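Local coordinates for protein glucose-6-phosphate 1-dehydrogenase (Kluyveromyces lactis, PDB 7E6I) that oxidises glucose 6-phosphate to 6-phosphogluconolactone with NADP+, the first and probably rate-limiting step of the oxidative pentose phosphate pathway, at residues I212-Q216 and L475-T481; I350-R354 and N365-V369. All blocks are in the same frame, centred on the assembly; numbering follows the deposited sequence.

How the contacts relate
Two contacts whose centres lie about 9 Å apart illustrate how a segment late in the chain packs against neighbouring strands of a large mixed sheet. Strands 212-220, 345-352 and 367-373 are consecutive neighbours in this sheet of the C-terminal domain. Contact 1 sets the first of them against the segment after helix 471-476, while contact 2 pairs the other two, which a loop of 14 residues joins. Along the chain, both segments of contact 2 fall between the two segments of contact 1. The contacts also touch directly: Y480 OH lies 2.5 Å from E367 OE2 and T481 N 2.7 Å from Q351 OE1, both probable hydrogen bonds, which tie the late segment to two strands at once.

Contact 1: residues I212-Q216 and L475-T481; sequences IQSVQ and LADHGYT
Q213 reaches G479 and T481 with a chain that leaves the backbone at an unusual first torsion (chi1 -129°) and then runs extended, carrying its amide alongside the loop that follows helix 471-476. NE2 of Q213 donates to the backbone O of G479 at 3.0 Å, approaching nearly along the C=O axis, and makes a weak, bent bond to T481 OG1 (3.2 Å). A water joins OE1 of Q213 to the same hydroxyl. With an alanine in place of Q213, the G479 carbonyl would probably lose this donor and the T481 hydroxyl its direct and water-bridged ties to the amide. S214 places OG anti to its own nitrogen (chi1 166°), at the edge of the Y480 ring, and a second water links this hydroxyl to H478 O. Further along, the Q216 amide stands steeply to that ring, its NE2 3.5 Å from Y480 CD1, while OE1, bonded to R336, lies against the methyls of L475. G479 closes a type I turn from A476 with positive phi; a CB there would clash with Q213 O. Q213 and S214 both face Q351 in a classic beta bulge, and the contact docks a post-helical turn onto this bulged strand, near the probable second NADP+ site.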
# COMPACT_ATOMS: atom_id res chain seq x y z
N ILE A 212 0.75 -8.17 -25.01
CA ILE A 212 0.09 -8.53 -23.76
C ILE A 212 -1.40 -8.74 -24.03
O ILE A 212 -2.09 -7.86 -24.57
CB ILE A 212 0.34 -7.48 -22.67
CG1 ILE A 212 1.78 -7.62 -22.18
CG2 ILE A 212 -0.68 -7.62 -21.50
CD1 ILE A 212 2.22 -6.55 -21.17
N GLN A 213 -1.88 -9.92 -23.67
CA GLN A 213 -3.27 -10.35 -23.78
C GLN A 213 -4.11 -9.93 -22.58
O GLN A 213 -5.31 -9.69 -22.71
CB GLN A 213 -3.32 -11.88 -23.86
CG GLN A 213 -4.09 -12.43 -24.95
CD GLN A 213 -3.90 -13.92 -25.07
OE1 GLN A 213 -3.31 -14.38 -26.03
NE2 GLN A 213 -4.41 -14.69 -24.10
N SER A 214 -3.49 -9.89 -21.40
CA SER A 214 -4.23 -9.86 -20.15
C SER A 214 -3.31 -9.41 -19.02
O SER A 214 -2.22 -9.97 -18.85
CB SER A 214 -4.80 -11.24 -19.86
OG SER A 214 -5.25 -11.32 -18.53
N VAL A 215 -3.78 -8.45 -18.24
CA VAL A 215 -3.12 -8.00 -17.02
C VAL A 215 -4.07 -8.25 -15.86
O VAL A 215 -5.25 -7.88 -15.93
CB VAL A 215 -2.75 -6.52 -17.11
CG1 VAL A 215 -2.13 -6.05 -15.81
CG2 VAL A 215 -1.84 -6.29 -18.32
N GLN A 216 -3.55 -8.82 -14.78
CA GLN A 216 -4.32 -9.12 -13.57
C GLN A 216 -3.53 -8.69 -12.34
O GLN A 216 -2.34 -9.03 -12.22
CB GLN A 216 -4.60 -10.62 -13.46
CG GLN A 216 -5.71 -11.15 -14.34
CD GLN A 216 -5.97 -12.63 -14.06
OE1 GLN A 216 -6.68 -12.96 -13.11
NE2 GLN A 216 -5.39 -13.51 -14.88
N LEU A 475 -12.67 -13.93 -16.17
CA LEU A 475 -11.29 -13.80 -16.62
C LEU A 475 -11.17 -14.15 -18.10
O LEU A 475 -10.53 -13.42 -18.87
CB LEU A 475 -10.37 -14.67 -15.77
CG LEU A 475 -10.36 -14.26 -14.29
CD1 LEU A 475 -9.37 -15.08 -13.45
CD2 LEU A 475 -10.11 -12.77 -14.14
N ALA A 476 -11.79 -15.25 -18.53
CA ALA A 476 -11.73 -15.61 -19.94
C ALA A 476 -12.42 -14.57 -20.81
O ALA A 476 -12.05 -14.41 -21.98
CB ALA A 476 -12.35 -16.99 -20.15
N ASP A 477 -13.38 -13.85 -20.27
CA ASP A 477 -13.97 -12.71 -20.96
C ASP A 477 -13.04 -11.52 -21.03
O ASP A 477 -13.33 -10.58 -21.77
CB ASP A 477 -15.24 -12.30 -20.22
CG ASP A 477 -16.41 -12.15 -21.12
OD1 ASP A 477 -16.27 -11.51 -22.19
OD2 ASP A 477 -17.48 -12.67 -20.74
N HIS A 478 -11.97 -11.50 -20.24
CA HIS A 478 -11.03 -10.38 -20.23
C HIS A 478 -9.67 -10.81 -20.76
O HIS A 478 -8.63 -10.36 -20.28
CB HIS A 478 -10.92 -9.78 -18.84
CG HIS A 478 -12.15 -9.04 -18.43
ND1 HIS A 478 -13.32 -9.68 -18.09
CD2 HIS A 478 -12.41 -7.72 -18.36
CE1 HIS A 478 -14.24 -8.78 -17.80
NE2 HIS A 478 -13.71 -7.58 -17.97
N GLY A 479 -9.68 -11.70 -21.74
CA GLY A 479 -8.49 -12.00 -22.50
C GLY A 479 -7.59 -13.05 -21.91
O GLY A 479 -6.53 -13.32 -22.49
N TYR A 480 -7.95 -13.65 -20.78
CA TYR A 480 -7.12 -14.70 -20.23
C TYR A 480 -7.43 -16.04 -20.90
O TYR A 480 -8.58 -16.48 -20.94
CB TYR A 480 -7.28 -14.81 -18.73
CG TYR A 480 -6.21 -15.69 -18.15
CD1 TYR A 480 -4.93 -15.19 -17.90
CD2 TYR A 480 -6.45 -17.03 -17.89
CE1 TYR A 480 -3.94 -15.99 -17.39
CE2 TYR A 480 -5.46 -17.84 -17.37
CZ TYR A 480 -4.21 -17.31 -17.12
OH TYR A 480 -3.21 -18.10 -16.62
N THR A 481 -6.39 -16.69 -21.40
CA THR A 481 -6.51 -17.97 -22.08
C THR A 481 -6.09 -19.05 -21.09
O THR A 481 -4.95 -19.05 -20.62
CB THR A 481 -5.65 -17.97 -23.34
OG1 THR A 481 -6.31 -17.22 -24.35
CG2 THR A 481 -5.39 -19.40 -23.85
O HOH W 1 -4.74 -17.09 -27.01
O HOH W 2 -7.32 -9.15 -17.81

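Contact 2: residues I350-R354 and N365-V369; sequences IQFRR and NNELV
I350 and L368 form a hydrogen-bonded antiparallel pair, each backbone N donating to the other's O at 2.8 Å, and F352 N to N366 O adds a third backbone bond. On the face shared by Q351 and E367, a non-hydrogen-bonded pair, Q351 swings CG to the side opposite its backbone N (chi1 -160°) and runs extended, so that NE2 meets E367 OE1 at 3.0 Å while OE1 of Q351 accepts from T481 N. NE2 comes from above the carboxylate plane, with the two flat groups 79° apart. The other carboxylate oxygen, OE2, is taken by R349 in a salt bridge and by Y480. N365 turns CG beside its own nitrogen (chi1 -52°) and sends ND2 to F352 O (2.9 Å), in both the amide and the carbonyl plane; its amide also stacks on that of Q351. The F352 ring lies alongside L368, presenting CE2 to CB at 3.9 Å, while I350 CG2 sits over the rim of one ring face. A water bridges R353 O to N366 N and OD1; N366 ND2 bonds to K381 O. The whole is an antiparallel beta hairpin of the C-terminal domain's mixed sheet, its pairing carried past the strand residues by the N365 amide and a bridging water.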
# COMPACT_ATOMS: atom_id res chain seq x y z
N ILE A 350 0.49 -11.63 -15.83
CA ILE A 350 0.48 -11.01 -17.15
C ILE A 350 0.58 -12.13 -18.17
O ILE A 350 1.51 -12.94 -18.11
CB ILE A 350 1.62 -10.00 -17.30
CG1 ILE A 350 1.27 -8.78 -16.44
CG2 ILE A 350 1.79 -9.62 -18.75
CD1 ILE A 350 2.38 -7.86 -16.19
N GLN A 351 -0.40 -12.22 -19.07
CA GLN A 351 -0.40 -13.22 -20.12
C GLN A 351 -0.04 -12.56 -21.44
O GLN A 351 -0.61 -11.52 -21.80
CB GLN A 351 -1.76 -13.91 -20.26
CG GLN A 351 -1.61 -15.22 -20.98
CD GLN A 351 -2.88 -16.05 -21.01
OE1 GLN A 351 -3.93 -15.55 -21.35
NE2 GLN A 351 -2.76 -17.33 -20.67
N PHE A 352 0.89 -13.16 -22.17
CA PHE A 352 1.35 -12.60 -23.43
C PHE A 352 0.63 -13.24 -24.61
O PHE A 352 0.03 -14.31 -24.51
CB PHE A 352 2.87 -12.74 -23.54
CG PHE A 352 3.60 -11.95 -22.50
CD1 PHE A 352 3.92 -10.61 -22.72
CD2 PHE A 352 3.94 -12.52 -21.28
CE1 PHE A 352 4.59 -9.87 -21.76
CE2 PHE A 352 4.60 -11.77 -20.31
CZ PHE A 352 4.93 -10.45 -20.55
N ARG A 353 0.67 -12.54 -25.74
CA ARG A 353 -0.04 -12.99 -26.93
C ARG A 353 0.70 -14.12 -27.62
O ARG A 353 1.92 -14.26 -27.51
CB ARG A 353 -0.21 -11.85 -27.93
CG ARG A 353 -1.25 -10.87 -27.55
CD ARG A 353 -1.44 -9.86 -28.65
NE ARG A 353 -2.07 -8.66 -28.12
CZ ARG A 353 -3.38 -8.52 -27.88
NH1 ARG A 353 -4.22 -9.53 -28.16
NH2 ARG A 353 -3.84 -7.38 -27.37
N ARG A 354 -0.06 -14.93 -28.34
CA ARG A 354 0.49 -15.91 -29.28
C ARG A 354 0.27 -15.41 -30.71
O ARG A 354 -0.69 -14.69 -30.99
CB ARG A 354 -0.18 -17.28 -29.09
CG ARG A 354 0.54 -18.17 -28.06
CD ARG A 354 1.68 -19.05 -28.68
NE ARG A 354 2.90 -18.31 -29.03
CZ ARG A 354 3.94 -18.12 -28.21
NH1 ARG A 354 3.96 -18.62 -26.98
NH2 ARG A 354 4.98 -17.42 -28.63
N ASN A 365 0.68 -19.77 -24.42
CA ASN A 365 1.08 -18.39 -24.19
C ASN A 365 2.14 -18.30 -23.10
O ASN A 365 2.04 -18.97 -22.06
CB ASN A 365 -0.12 -17.54 -23.77
CG ASN A 365 -1.29 -17.66 -24.74
OD1 ASN A 365 -1.88 -18.73 -24.89
ND2 ASN A 365 -1.64 -16.56 -25.38
N ASN A 366 3.16 -17.48 -23.34
CA ASN A 366 4.01 -17.04 -22.25
C ASN A 366 3.22 -16.27 -21.22
O ASN A 366 2.21 -15.63 -21.52
CB ASN A 366 5.14 -16.16 -22.76
CG ASN A 366 6.00 -16.88 -23.73
OD1 ASN A 366 5.99 -16.58 -24.92
ND2 ASN A 366 6.73 -17.87 -23.25
N GLU A 367 3.72 -16.31 -20.00
CA GLU A 367 3.01 -15.80 -18.85
C GLU A 367 4.04 -15.37 -17.84
O GLU A 367 5.09 -16.01 -17.71
CB GLU A 367 2.09 -16.88 -18.29
CG GLU A 367 0.83 -16.37 -17.67
CD GLU A 367 -0.27 -17.45 -17.58
OE1 GLU A 367 -0.68 -18.04 -18.62
OE2 GLU A 367 -0.71 -17.69 -16.45
N LEU A 368 3.77 -14.26 -17.16
CA LEU A 368 4.65 -13.74 -16.13
C LEU A 368 3.83 -13.55 -14.87
O LEU A 368 2.79 -12.89 -14.91
CB LEU A 368 5.28 -12.40 -16.55
CG LEU A 368 6.01 -11.63 -15.45
CD1 LEU A 368 7.23 -12.40 -15.00
CD2 LEU A 368 6.40 -10.21 -15.92
N VAL A 369 4.30 -14.13 -13.77
CA VAL A 369 3.68 -14.00 -12.46
C VAL A 369 4.68 -13.37 -11.50
O VAL A 369 5.82 -13.85 -11.39
CB VAL A 369 3.18 -15.35 -11.92
CG1 VAL A 369 2.73 -15.21 -10.47
CG2 VAL A 369 2.05 -15.89 -12.79
O HOH W 3 3.20 -15.72 -25.82